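Local coordinates for oxidoreductase, NAD-binding/iron-sulfur cluster-binding protein (Nitratireductor pacificus pht-3B, PDB 6ZXU) that reductively dehalogenates organohalide substrates, using a bound cobalamin and two [4Fe-4S] clusters, at residues G286-E291 with E604-A609; A392-I397 with N507-P512; C595-E600 with L611-P616; D297-L302 with I490-L495. All coordinates share one frame; numbering follows the deposited sequence.

How the contacts relate
The four contacts lie around the cobalamin and cluster region of the chain. Contacts 1, 2 and 4 are buried, and contact 3 is partly buried. Contact 2 is the most central of the four. Contacts 1 and 3 share helix 603-614. Contact 1 places a paired arginine on a tyrosine and a proline. Contact 3 joins the helix to a cluster-binding turn through an indole and one water. Contact 2 mixes a phenylalanine with an amide between a strand and a loop. Contact 4 is purely apolar and backs onto cobalamin. Contacts 1 and 2 each touch all the others, whereas contacts 3 and 4 do not meet.

Contact 1 (G286-E291 with E604-A609); sequences GRYPME and EGRRLA
R606 is gripped at both terminal nitrogens while its guanidinium lies against Y288 and P289. NH1 forms a hydrogen bond with Q25 OE1, and NH2 forms a salt bridge with D601 OD1. Both partners come from outside the two segments. They fix the rotation of the group and take up its charge. Across the interface the guanidinium makes close packing contacts. R606 NH1 lies 3.6 Å from P289 CD, beside the CG-CD edge of the proline. R606 NH2 lies 3.7 Å from Y288 CD1 and sits almost as near to CE1. The ring and guanidinium planes are 52° apart, so this is not a flat stack. R606 leaves the helix with CG anti to the backbone nitrogen (chi1 -176°). Bends at chi2 and chi3 then turn the end of the chain onto the loop. P289 is the centre of an inverse gamma turn, closed by M290 N bonding to Y288 O at 2.8 Å, and has its ring beside the arginine. On the loop itself, R287 NH2 makes a weak hydrogen bond to Y288 OH at 2.8 Å. R287 NH1 and R606 NH2 stand 5.0 Å apart. D601 pairs firmly with R606 and only weakly, at long range, with R287, and may offset part of the like charge. Q25 NE2 also bonds to R287 O, so one residue ties the loop to R606. The contact joins the loop between helix 274-278 and strand 294-295 to the start of helix 603-614, with F509 packed against P289 and M290.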
loop_
_atom_site.group_PDB
_atom_site.type_symbol
_atom_site.label_atom_id
_atom_site.label_comp_id
_atom_site.label_asym_id
_atom_site.label_seq_id
_atom_site.Cartn_x
_atom_site.Cartn_y
_atom_site.Cartn_z
ATOM N N GLY A 286 14.761 4.504 -7.182
ATOM C CA GLY A 286 14.039 3.779 -6.171
ATOM C C GLY A 286 14.990 3.178 -5.159
ATOM O O GLY A 286 16.196 3.210 -5.315
ATOM N N ARG A 287 14.429 2.559 -4.147
ATOM C CA ARG A 287 15.203 1.963 -3.104
ATOM C C ARG A 287 15.656 0.568 -3.432
ATOM O O ARG A 287 16.729 0.140 -3.030
ATOM C CB ARG A 287 14.428 1.998 -1.798
ATOM C CG ARG A 287 15.282 1.599 -0.647
ATOM C CD ARG A 287 14.710 2.016 0.739
ATOM N NE ARG A 287 13.456 1.303 0.986
ATOM C CZ ARG A 287 13.346 -0.030 1.212
ATOM N NH1 ARG A 287 14.422 -0.902 1.283
ATOM N NH2 ARG A 287 12.113 -0.495 1.388
ATOM N N TYR A 288 14.881 -0.134 -4.208
ATOM C CA TYR A 288 15.254 -1.507 -4.479
ATOM C C TYR A 288 16.002 -1.540 -5.817
ATOM O O TYR A 288 15.657 -0.796 -6.743
ATOM C CB TYR A 288 14.024 -2.400 -4.540
ATOM C CG TYR A 288 13.324 -2.595 -3.196
ATOM C CD1 TYR A 288 13.743 -3.541 -2.319
ATOM C CD2 TYR A 288 12.239 -1.776 -2.823
ATOM C CE1 TYR A 288 13.120 -3.689 -1.074
ATOM C CE2 TYR A 288 11.621 -1.915 -1.609
ATOM C CZ TYR A 288 12.057 -2.890 -0.741
ATOM O OH TYR A 288 11.408 -3.071 0.476
ATOM N N PRO A 289 16.990 -2.419 -5.942
ATOM C CA PRO A 289 17.813 -2.477 -7.135
ATOM C C PRO A 289 17.201 -3.166 -8.379
ATOM O O PRO A 289 17.711 -4.161 -8.894
ATOM C CB PRO A 289 19.048 -3.229 -6.632
ATOM C CG PRO A 289 18.535 -4.149 -5.609
ATOM C CD PRO A 289 17.421 -3.420 -4.945
ATOM N N MET A 290 16.129 -2.581 -8.869
ATOM C CA MET A 290 15.447 -3.080 -10.036
ATOM C C MET A 290 16.314 -3.043 -11.285
ATOM O O MET A 290 16.060 -3.752 -12.219
ATOM C CB MET A 290 14.170 -2.262 -10.282
ATOM C CG MET A 290 12.997 -2.572 -9.346
ATOM S SD MET A 290 12.384 -4.314 -9.390
ATOM C CE MET A 290 11.533 -4.384 -10.946
ATOM N N GLU A 291 17.352 -2.200 -11.308
ATOM C CA GLU A 291 18.282 -2.166 -12.443
ATOM C C GLU A 291 19.100 -3.415 -12.593
ATOM O O GLU A 291 19.742 -3.569 -13.580
ATOM C CB GLU A 291 19.206 -0.963 -12.321
ATOM C CG GLU A 291 20.250 -1.036 -11.222
ATOM C CD GLU A 291 19.780 -0.601 -9.844
ATOM O OE1 GLU A 291 18.564 -0.245 -9.637
ATOM O OE2 GLU A 291 20.643 -0.680 -8.941
ATOM N N GLU A 604 19.907 -11.832 4.902
ATOM C CA GLU A 604 19.624 -13.208 4.468
ATOM C C GLU A 604 18.384 -13.305 3.587
ATOM O O GLU A 604 18.319 -14.176 2.725
ATOM C CB GLU A 604 19.489 -14.223 5.623
ATOM C CG GLU A 604 18.073 -14.413 6.052
ATOM C CD GLU A 604 17.719 -15.691 6.891
ATOM O OE1 GLU A 604 18.544 -16.624 7.144
ATOM O OE2 GLU A 604 16.524 -15.715 7.291
ATOM N N GLY A 605 17.360 -12.477 3.868
ATOM C CA GLY A 605 16.189 -12.467 3.081
ATOM C C GLY A 605 16.474 -12.028 1.659
ATOM O O GLY A 605 16.031 -12.683 0.709
ATOM N N ARG A 606 17.282 -10.984 1.490
ATOM C CA ARG A 606 17.664 -10.578 0.192
ATOM C C ARG A 606 18.465 -11.640 -0.530
ATOM O O ARG A 606 18.325 -11.843 -1.720
ATOM C CB ARG A 606 18.387 -9.257 0.274
ATOM C CG ARG A 606 18.754 -8.698 -1.104
ATOM C CD ARG A 606 17.459 -8.245 -1.892
ATOM N NE ARG A 606 16.881 -7.093 -1.161
ATOM C CZ ARG A 606 17.288 -5.840 -1.311
ATOM N NH1 ARG A 606 18.308 -5.531 -2.119
ATOM N NH2 ARG A 606 16.720 -4.929 -0.585
ATOM N N ARG A 607 19.331 -12.340 0.192
ATOM C CA ARG A 607 20.123 -13.399 -0.367
ATOM C C ARG A 607 19.268 -14.590 -0.851
ATOM O O ARG A 607 19.562 -15.161 -1.916
ATOM C CB ARG A 607 21.205 -13.849 0.635
ATOM C CG ARG A 607 22.145 -14.945 0.119
ATOM C CD ARG A 607 22.733 -14.660 -1.282
ATOM N NE ARG A 607 23.412 -13.357 -1.322
ATOM C CZ ARG A 607 24.719 -13.179 -1.068
ATOM N NH1 ARG A 607 25.496 -14.218 -0.786
ATOM N NH2 ARG A 607 25.253 -11.971 -1.120
ATOM N N LEU A 608 18.269 -14.974 -0.111
ATOM C CA LEU A 608 17.393 -16.032 -0.557
ATOM C C LEU A 608 16.673 -15.683 -1.832
ATOM O O LEU A 608 16.523 -16.536 -2.737
ATOM C CB LEU A 608 16.429 -16.429 0.478
ATOM C CG LEU A 608 17.009 -17.244 1.651
ATOM C CD1 LEU A 608 16.021 -17.253 2.769
ATOM C CD2 LEU A 608 17.265 -18.659 1.219
ATOM N N ALA A 609 16.335 -14.402 -2.000
ATOM C CA ALA A 609 15.752 -13.974 -3.278
ATOM C C ALA A 609 16.777 -13.970 -4.403
ATOM O O ALA A 609 16.481 -14.380 -5.509
ATOM C CB ALA A 609 15.150 -12.583 -3.135
#

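Contact 2 (A392-I397 with N507-P512); sequences ADFVGI and NPFIGP
F394, at the start of strand 394-399, carries the contact with N507, F509 and I510. D393, just before it, accepts a hydrogen bond at OD2 from D429 N. D393 and F394 together face L427 on strand 422-429, which makes a classic beta bulge. The F394 side chain then points at the loop, with CG anti to the carbonyl carbon (chi1 -64°). The F394 and N507 side chains come from opposite directions, and the amide lies over one ring face. N507 ND2 sits 3.6 Å above the F394 ring plane and offset toward the rim. N507 OD1 is 3.4 Å from F394 CZ. The amide and ring planes are 58° apart, so the amide is tilted over the ring rather than stacked flat. I510 CG2 meets the ring edge in its plane, 3.8 Å from F394 CE1. F509 CB adds a looser touch, 4.1 Å from F394 CZ. The ring of Y288, from contact 1, also meets F394, with the two planes nearly parallel. The loop is shaped by N507. Its OD1 accepts from F509 N at 2.8 Å, from well above the carbonyl plane, and from I510 N at 3.1 Å, tilted only 16°. This is an Asx turn within a wider Asx motif. N507 ND2 bonds to L495 O. The chemistry implies a buried amide whose oxygen and nitrogen are both satisfied. This is consistent with an amide held in place against the ring; the N507 side chain is about 7 Å from the cobalamin.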
loop_
_atom_site.group_PDB
_atom_site.type_symbol
_atom_site.label_atom_id
_atom_site.label_comp_id
_atom_site.label_asym_id
_atom_site.label_seq_id
_atom_site.Cartn_x
_atom_site.Cartn_y
_atom_site.Cartn_z
ATOM N N ALA A 392 6.050 6.285 -3.052
ATOM C CA ALA A 392 5.918 4.992 -3.737
ATOM C C ALA A 392 7.074 4.064 -3.405
ATOM O O ALA A 392 8.180 4.504 -3.168
ATOM C CB ALA A 392 5.811 5.216 -5.246
ATOM N N ASP A 393 6.833 2.761 -3.382
ATOM C CA ASP A 393 7.877 1.756 -3.282
ATOM C C ASP A 393 8.522 1.325 -4.621
ATOM O O ASP A 393 9.686 1.083 -4.668
ATOM C CB ASP A 393 7.361 0.532 -2.511
ATOM C CG ASP A 393 6.978 0.931 -0.990
ATOM O OD1 ASP A 393 7.868 1.514 -0.305
ATOM O OD2 ASP A 393 5.792 0.805 -0.558
ATOM N N PHE A 394 7.739 1.305 -5.692
ATOM C CA PHE A 394 8.203 1.106 -7.063
ATOM C C PHE A 394 7.450 2.013 -7.996
ATOM O O PHE A 394 6.231 2.212 -7.843
ATOM C CB PHE A 394 7.984 -0.337 -7.505
ATOM C CG PHE A 394 8.765 -1.364 -6.740
ATOM C CD1 PHE A 394 8.329 -1.818 -5.514
ATOM C CD2 PHE A 394 9.984 -1.798 -7.182
ATOM C CE1 PHE A 394 9.076 -2.711 -4.761
ATOM C CE2 PHE A 394 10.731 -2.705 -6.427
ATOM C CZ PHE A 394 10.267 -3.150 -5.221
ATOM N N VAL A 395 8.110 2.502 -9.004
ATOM C CA VAL A 395 7.510 3.253 -10.095
ATOM C C VAL A 395 7.999 2.676 -11.450
ATOM O O VAL A 395 9.178 2.401 -11.621
ATOM C CB VAL A 395 7.857 4.775 -10.088
ATOM C CG1 VAL A 395 7.085 5.509 -11.170
ATOM C CG2 VAL A 395 7.593 5.422 -8.756
ATOM N N GLY A 396 7.049 2.390 -12.314
ATOM C CA GLY A 396 7.333 1.972 -13.677
ATOM C C GLY A 396 6.372 2.649 -14.631
ATOM O O GLY A 396 5.309 3.070 -14.269
ATOM N N ILE A 397 6.701 2.631 -15.904
ATOM C CA ILE A 397 5.971 3.290 -16.938
ATOM C C ILE A 397 5.835 2.406 -18.159
ATOM O O ILE A 397 6.811 1.736 -18.550
ATOM C CB ILE A 397 6.723 4.613 -17.376
ATOM C CG1 ILE A 397 6.969 5.500 -16.150
ATOM C CG2 ILE A 397 5.878 5.342 -18.423
ATOM C CD1 ILE A 397 7.961 6.590 -16.365
ATOM N N ASN A 507 6.667 -9.369 -7.528
ATOM C CA ASN A 507 7.844 -8.520 -7.658
ATOM C C ASN A 507 9.037 -9.221 -7.010
ATOM O O ASN A 507 8.894 -9.898 -5.998
ATOM C CB ASN A 507 7.575 -7.154 -6.946
ATOM C CG ASN A 507 8.762 -6.264 -6.897
ATOM O OD1 ASN A 507 9.598 -6.338 -6.032
ATOM N ND2 ASN A 507 8.872 -5.398 -7.903
ATOM N N PRO A 508 10.253 -9.111 -7.593
ATOM C CA PRO A 508 11.348 -9.893 -7.049
ATOM C C PRO A 508 11.860 -9.429 -5.669
ATOM O O PRO A 508 12.592 -10.166 -5.000
ATOM C CB PRO A 508 12.410 -9.793 -8.136
ATOM C CG PRO A 508 12.057 -8.577 -8.892
ATOM C CD PRO A 508 10.572 -8.475 -8.864
ATOM N N PHE A 509 11.468 -8.262 -5.201
ATOM C CA PHE A 509 11.966 -7.756 -3.924
ATOM C C PHE A 509 10.871 -7.777 -2.847
ATOM O O PHE A 509 11.216 -8.017 -1.704
ATOM C CB PHE A 509 12.530 -6.336 -4.069
ATOM C CG PHE A 509 13.699 -6.273 -5.007
ATOM C CD1 PHE A 509 14.917 -6.737 -4.606
ATOM C CD2 PHE A 509 13.551 -5.888 -6.323
ATOM C CE1 PHE A 509 15.989 -6.755 -5.479
ATOM C CE2 PHE A 509 14.624 -5.843 -7.200
ATOM C CZ PHE A 509 15.836 -6.295 -6.812
ATOM N N ILE A 510 9.621 -7.444 -3.143
ATOM C CA ILE A 510 8.530 -7.419 -2.109
ATOM C C ILE A 510 7.546 -8.559 -2.354
ATOM O O ILE A 510 6.516 -8.622 -1.701
ATOM C CB ILE A 510 7.844 -6.065 -1.994
ATOM C CG1 ILE A 510 7.051 -5.708 -3.230
ATOM C CG2 ILE A 510 8.844 -4.986 -1.677
ATOM C CD1 ILE A 510 6.132 -4.540 -2.994
ATOM N N GLY A 511 7.891 -9.487 -3.282
ATOM C CA GLY A 511 7.027 -10.597 -3.507
ATOM C C GLY A 511 5.671 -10.179 -3.977
ATOM O O GLY A 511 5.518 -9.232 -4.755
ATOM N N PRO A 512 4.629 -10.872 -3.525
ATOM C CA PRO A 512 3.281 -10.527 -3.953
ATOM C C PRO A 512 2.577 -9.544 -2.969
ATOM O O PRO A 512 1.382 -9.337 -3.080
ATOM C CB PRO A 512 2.544 -11.855 -3.902
ATOM C CG PRO A 512 3.188 -12.544 -2.768
ATOM C CD PRO A 512 4.656 -12.104 -2.741
#

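Contact 3 (C595-E600 with L611-P616); sequences CPWNRE and LSIKVP. With NA (sodium ion), chain G; SF4 (iron/sulfur cluster), chain D.
W597 turns one end of its indole toward S612 and I613 and the other toward an iron-sulfur cluster. Its chi1 of -65° and chi2 of 86° together place the ring there. W597 CH2 is 3.6 Å from S612 CB, approached obliquely, and 3.9 Å from I613 CG1, which lies at the ring edge near its plane. The two side chains W597 and I613 cross at about a right angle. Near the pyrrole end, W597 CD1 is 3.7 Å from cluster S1, again at the edge. A water sits over the centre of one indole face. It donates to S612 OG at 2.8 Å and accepts from R599 NH2 at 2.8 Å, bridging the two segments. S612 OG is also bonded to L608 O of its own helix. The R599 guanidinium lies over P596 O. C595 SG binds cluster iron FE3 at 2.2 Å, and a type I turn follows from C595 to N598. N598 O binds a sodium ion at 2.5 Å, with C595 O and three waters. The cluster turn between helices 590-594 and 603-614 thus packs on the latter's last turns, with helix 619-628 touching R599 and S612 and helix 535-540 touching W597.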
loop_
_atom_site.group_PDB
_atom_site.type_symbol
_atom_site.label_atom_id
_atom_site.label_comp_id
_atom_site.label_asym_id
_atom_site.label_seq_id
_atom_site.Cartn_x
_atom_site.Cartn_y
_atom_site.Cartn_z
ATOM N N CYS A 595 3.458 -16.865 0.518
ATOM C CA CYS A 595 4.418 -16.968 -0.529
ATOM C C CYS A 595 5.870 -16.928 -0.022
ATOM O O CYS A 595 6.212 -16.041 0.703
ATOM C CB CYS A 595 4.155 -15.882 -1.601
ATOM S SG CYS A 595 5.180 -16.068 -3.075
ATOM N N PRO A 596 6.734 -17.860 -0.478
ATOM C CA PRO A 596 8.143 -17.779 -0.108
ATOM C C PRO A 596 8.818 -16.456 -0.430
ATOM O O PRO A 596 9.729 -16.046 0.293
ATOM C CB PRO A 596 8.801 -18.903 -0.909
ATOM C CG PRO A 596 7.706 -19.854 -1.127
ATOM C CD PRO A 596 6.471 -19.025 -1.319
ATOM N N TRP A 597 8.395 -15.769 -1.456
ATOM C CA TRP A 597 8.954 -14.457 -1.825
ATOM C C TRP A 597 8.539 -13.317 -0.901
ATOM O O TRP A 597 9.082 -12.213 -1.005
ATOM C CB TRP A 597 8.584 -14.089 -3.245
ATOM C CG TRP A 597 9.192 -15.008 -4.297
ATOM C CD1 TRP A 597 8.679 -16.158 -4.715
ATOM C CD2 TRP A 597 10.382 -14.774 -5.068
ATOM N NE1 TRP A 597 9.444 -16.682 -5.721
ATOM C CE2 TRP A 597 10.525 -15.877 -5.942
ATOM C CE3 TRP A 597 11.326 -13.731 -5.145
ATOM C CZ2 TRP A 597 11.521 -15.957 -6.868
ATOM C CZ3 TRP A 597 12.347 -13.835 -6.051
ATOM C CH2 TRP A 597 12.462 -14.962 -6.878
ATOM N N ASN A 598 7.580 -13.567 -0.032
ATOM C CA ASN A 598 7.241 -12.645 1.003
ATOM C C ASN A 598 8.226 -12.828 2.139
ATOM O O ASN A 598 8.089 -13.761 2.933
ATOM C CB ASN A 598 5.748 -12.835 1.421
ATOM C CG ASN A 598 5.364 -11.944 2.653
ATOM O OD1 ASN A 598 5.786 -10.802 2.781
ATOM N ND2 ASN A 598 4.712 -12.557 3.625
ATOM N N ARG A 599 9.226 -11.973 2.224
ATOM C CA ARG A 599 10.310 -12.116 3.186
ATOM C C ARG A 599 10.677 -10.827 3.831
ATOM O O ARG A 599 10.406 -9.763 3.298
ATOM C CB ARG A 599 11.610 -12.499 2.488
ATOM C CG ARG A 599 11.529 -13.738 1.725
ATOM C CD ARG A 599 12.916 -14.206 1.384
ATOM N NE ARG A 599 12.825 -15.598 0.980
ATOM C CZ ARG A 599 12.733 -15.955 -0.285
ATOM N NH1 ARG A 599 12.731 -15.036 -1.218
ATOM N NH2 ARG A 599 12.649 -17.258 -0.592
ATOM N N GLU A 600 11.389 -10.945 4.977
ATOM C CA GLU A 600 11.898 -9.791 5.664
ATOM C C GLU A 600 12.993 -9.084 4.833
ATOM O O GLU A 600 13.750 -9.719 4.101
ATOM C CB GLU A 600 12.425 -10.177 7.091
ATOM C CG GLU A 600 12.457 -8.945 8.019
ATOM C CD GLU A 600 13.068 -9.204 9.415
ATOM O OE1 GLU A 600 13.165 -10.366 9.832
ATOM O OE2 GLU A 600 13.460 -8.222 10.087
ATOM N N LEU A 611 19.369 -15.857 -4.703
ATOM C CA LEU A 611 19.596 -17.210 -5.085
ATOM C C LEU A 611 18.460 -17.739 -5.926
ATOM O O LEU A 611 18.707 -18.503 -6.855
ATOM C CB LEU A 611 19.822 -18.102 -3.848
ATOM C CG LEU A 611 21.072 -17.941 -3.031
ATOM C CD1 LEU A 611 20.974 -18.644 -1.685
ATOM C CD2 LEU A 611 22.241 -18.482 -3.821
ATOM N N SER A 612 17.212 -17.416 -5.559
ATOM C CA SER A 612 16.074 -17.864 -6.338
ATOM C C SER A 612 16.151 -17.359 -7.761
ATOM O O SER A 612 15.851 -18.080 -8.675
ATOM C CB SER A 612 14.768 -17.407 -5.698
ATOM O OG SER A 612 14.671 -17.757 -4.319
ATOM N N ILE A 613 16.583 -16.107 -7.942
ATOM C CA ILE A 613 16.765 -15.537 -9.252
ATOM C C ILE A 613 17.930 -16.150 -10.011
ATOM O O ILE A 613 17.744 -16.596 -11.150
ATOM C CB ILE A 613 16.910 -14.011 -9.140
ATOM C CG1 ILE A 613 15.624 -13.433 -8.555
ATOM C CG2 ILE A 613 17.188 -13.399 -10.489
ATOM C CD1 ILE A 613 15.765 -12.004 -8.200
ATOM N N LYS A 614 19.109 -16.228 -9.390
ATOM C CA LYS A 614 20.342 -16.541 -10.084
ATOM C C LYS A 614 20.699 -18.018 -10.141
ATOM O O LYS A 614 21.547 -18.395 -10.940
ATOM C CB LYS A 614 21.526 -15.933 -9.371
ATOM C CG LYS A 614 21.457 -14.448 -9.050
ATOM C CD LYS A 614 21.726 -13.554 -10.176
ATOM C CE LYS A 614 21.771 -12.151 -9.549
ATOM N NZ LYS A 614 22.929 -12.073 -8.613
ATOM N N VAL A 615 20.133 -18.871 -9.294
ATOM C CA VAL A 615 20.595 -20.247 -9.217
ATOM C C VAL A 615 19.389 -21.204 -9.340
ATOM O O VAL A 615 18.802 -21.567 -8.331
ATOM C CB VAL A 615 21.343 -20.503 -7.861
ATOM C CG1 VAL A 615 21.877 -21.934 -7.806
ATOM C CG2 VAL A 615 22.488 -19.527 -7.640
ATOM N N PRO A 616 19.001 -21.592 -10.546
ATOM C CA PRO A 616 17.843 -22.464 -10.714
ATOM C C PRO A 616 17.878 -23.791 -9.932
ATOM O O PRO A 616 16.814 -24.249 -9.444
ATOM C CB PRO A 616 17.811 -22.751 -12.234
ATOM C CG PRO A 616 18.423 -21.558 -12.834
ATOM C CD PRO A 616 19.526 -21.190 -11.878
HETATM NA NA NA G . 7.333 -16.127 3.459
HETATM FE FE1 SF4 D . 2.456 -19.375 -5.158
HETATM FE FE2 SF4 D . 4.986 -20.434 -4.571
HETATM FE FE3 SF4 D . 4.595 -17.763 -4.415
HETATM FE FE4 SF4 D . 4.569 -18.912 -6.889
HETATM S S1 SF4 D . 6.262 -18.818 -5.368
HETATM S S2 SF4 D . 3.128 -17.460 -6.113
HETATM S S3 SF4 D . 3.601 -20.852 -6.296
HETATM S S4 SF4 D . 3.624 -19.416 -3.236
HETATM O O HOH W 1 9.542 -16.737 3.113
HETATM O O HOH W 2 12.154 -16.987 -3.380
HETATM O O HOH W 3 6.514 -18.240 3.271
HETATM O O HOH W 4 5.696 -15.665 5.254
#

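Contact 4 (D297-L302 with I490-L495); sequences DEPTTL and ILMAGL
P299 and L491 mark the closest backbone approach, 7.1 Å between CA atoms, where an irregular loop passes the last turn of helix 486-492. The proline ring carries this apolar contact on the loop side, set between L491 and M492. Its CB and CG both rest on one leucine methyl, and L491 CD2 lies 3.7 Å from P299 CG. A chi1 of -177° extends the leucine branch toward the loop, and the two side chains cross at about a right angle. P299 and M492 cross obliquely. The methionine chain bends at chi2 and chi3, which carries the terminal methyl to the proline. M492 CE is 3.5 Å from P299 CG, and the sulfur stands a little farther off. Just beyond, the helix ends in a Schellman motif with G494 at positive phi. L495 N bonds to I490 O at 3.1 Å, and G494 N bonds to L491 O at 3.2 Å. The loop is anchored around P299 by other groups: T300 OG1 bonds to E497, and D297 forms a salt bridge with R529. M492 also touches C398 of strand 394-399. I490 and L491 themselves touch the bound cobalamin. P299 is thus a second-shell residue of the cobalamin site, packed behind L491 at a helix end that lines the cofactor pocket.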
loop_
_atom_site.group_PDB
_atom_site.type_symbol
_atom_site.label_atom_id
_atom_site.label_comp_id
_atom_site.label_asym_id
_atom_site.label_seq_id
_atom_site.Cartn_x
_atom_site.Cartn_y
_atom_site.Cartn_z
ATOM N N ASP A 297 12.034 -7.753 -23.944
ATOM C CA ASP A 297 11.069 -6.940 -24.683
ATOM C C ASP A 297 9.632 -7.415 -24.583
ATOM O O ASP A 297 8.731 -6.618 -24.614
ATOM C CB ASP A 297 11.551 -6.832 -26.142
ATOM C CG ASP A 297 12.814 -5.875 -26.255
ATOM O OD1 ASP A 297 13.936 -6.402 -26.127
ATOM O OD2 ASP A 297 12.679 -4.596 -26.341
ATOM N N GLU A 298 9.423 -8.723 -24.446
ATOM C CA GLU A 298 8.090 -9.309 -24.349
ATOM C C GLU A 298 8.046 -9.984 -22.952
ATOM O O GLU A 298 9.085 -10.510 -22.491
ATOM C CB GLU A 298 7.807 -10.404 -25.477
ATOM C CG GLU A 298 7.683 -9.917 -26.950
ATOM N N PRO A 299 6.859 -10.057 -22.325
ATOM C CA PRO A 299 6.779 -10.744 -21.047
ATOM C C PRO A 299 7.169 -12.214 -21.122
ATOM O O PRO A 299 7.218 -12.781 -22.199
ATOM C CB PRO A 299 5.353 -10.638 -20.694
ATOM C CG PRO A 299 4.808 -9.568 -21.551
ATOM C CD PRO A 299 5.546 -9.619 -22.815
ATOM N N THR A 300 7.436 -12.808 -19.961
ATOM C CA THR A 300 7.858 -14.211 -19.869
ATOM C C THR A 300 6.682 -15.178 -20.126
ATOM O O THR A 300 6.859 -16.370 -20.126
ATOM C CB THR A 300 8.480 -14.524 -18.507
ATOM O OG1 THR A 300 7.502 -14.238 -17.463
ATOM C CG2 THR A 300 9.744 -13.659 -18.268
ATOM N N THR A 301 5.487 -14.646 -20.262
ATOM C CA THR A 301 4.325 -15.443 -20.507
ATOM C C THR A 301 3.680 -14.908 -21.776
ATOM O O THR A 301 3.793 -13.695 -22.057
ATOM C CB THR A 301 3.309 -15.364 -19.313
ATOM O OG1 THR A 301 3.111 -13.990 -18.864
ATOM C CG2 THR A 301 3.789 -16.174 -18.167
ATOM N N LEU A 302 2.980 -15.761 -22.495
ATOM C CA LEU A 302 2.398 -15.359 -23.781
ATOM C C LEU A 302 1.288 -14.317 -23.692
ATOM O O LEU A 302 0.384 -14.437 -22.891
ATOM C CB LEU A 302 1.861 -16.591 -24.473
ATOM C CG LEU A 302 1.400 -16.497 -25.913
ATOM C CD1 LEU A 302 2.503 -16.012 -26.841
ATOM C CD2 LEU A 302 0.927 -17.898 -26.288
ATOM N N ILE A 490 1.043 -3.490 -14.748
ATOM C CA ILE A 490 2.116 -3.956 -13.846
ATOM C C ILE A 490 3.091 -4.852 -14.643
ATOM O O ILE A 490 4.303 -4.713 -14.518
ATOM C CB ILE A 490 1.579 -4.717 -12.624
ATOM C CG1 ILE A 490 0.691 -3.794 -11.787
ATOM C CG2 ILE A 490 2.698 -5.244 -11.773
ATOM C CD1 ILE A 490 -0.193 -4.601 -10.843
ATOM N N LEU A 491 2.542 -5.737 -15.484
ATOM C CA LEU A 491 3.395 -6.644 -16.286
ATOM C C LEU A 491 4.225 -5.868 -17.320
ATOM O O LEU A 491 5.426 -6.065 -17.389
ATOM C CB LEU A 491 2.558 -7.632 -16.990
ATOM C CG LEU A 491 3.359 -8.647 -17.766
ATOM C CD1 LEU A 491 4.053 -9.665 -16.871
ATOM C CD2 LEU A 491 2.424 -9.363 -18.735
ATOM N N MET A 492 3.583 -5.029 -18.097
ATOM C CA MET A 492 4.277 -4.255 -19.173
ATOM C C MET A 492 5.245 -3.202 -18.661
ATOM O O MET A 492 6.255 -2.936 -19.274
ATOM C CB MET A 492 3.300 -3.602 -20.106
ATOM C CG MET A 492 2.511 -4.570 -21.011
ATOM S SD MET A 492 3.627 -5.771 -21.834
ATOM C CE MET A 492 2.346 -7.031 -21.833
ATOM N N ALA A 493 4.993 -2.659 -17.474
ATOM C CA ALA A 493 5.916 -1.712 -16.789
ATOM C C ALA A 493 7.067 -2.377 -16.106
ATOM O O ALA A 493 7.920 -1.691 -15.577
ATOM C CB ALA A 493 5.126 -0.843 -15.814
ATOM N N GLY A 494 7.180 -3.728 -16.175
ATOM C CA GLY A 494 8.286 -4.423 -15.628
ATOM C C GLY A 494 8.362 -4.328 -14.108
ATOM O O GLY A 494 9.441 -4.328 -13.553
ATOM N N LEU A 495 7.212 -4.440 -13.447
ATOM C CA LEU A 495 7.191 -4.439 -11.943
ATOM C C LEU A 495 6.877 -5.783 -11.352
ATOM O O LEU A 495 7.107 -5.967 -10.172
ATOM C CB LEU A 495 6.247 -3.371 -11.414
ATOM C CG LEU A 495 6.593 -1.932 -11.753
ATOM C CD1 LEU A 495 5.515 -1.033 -11.285
ATOM C CD2 LEU A 495 7.921 -1.508 -11.259
#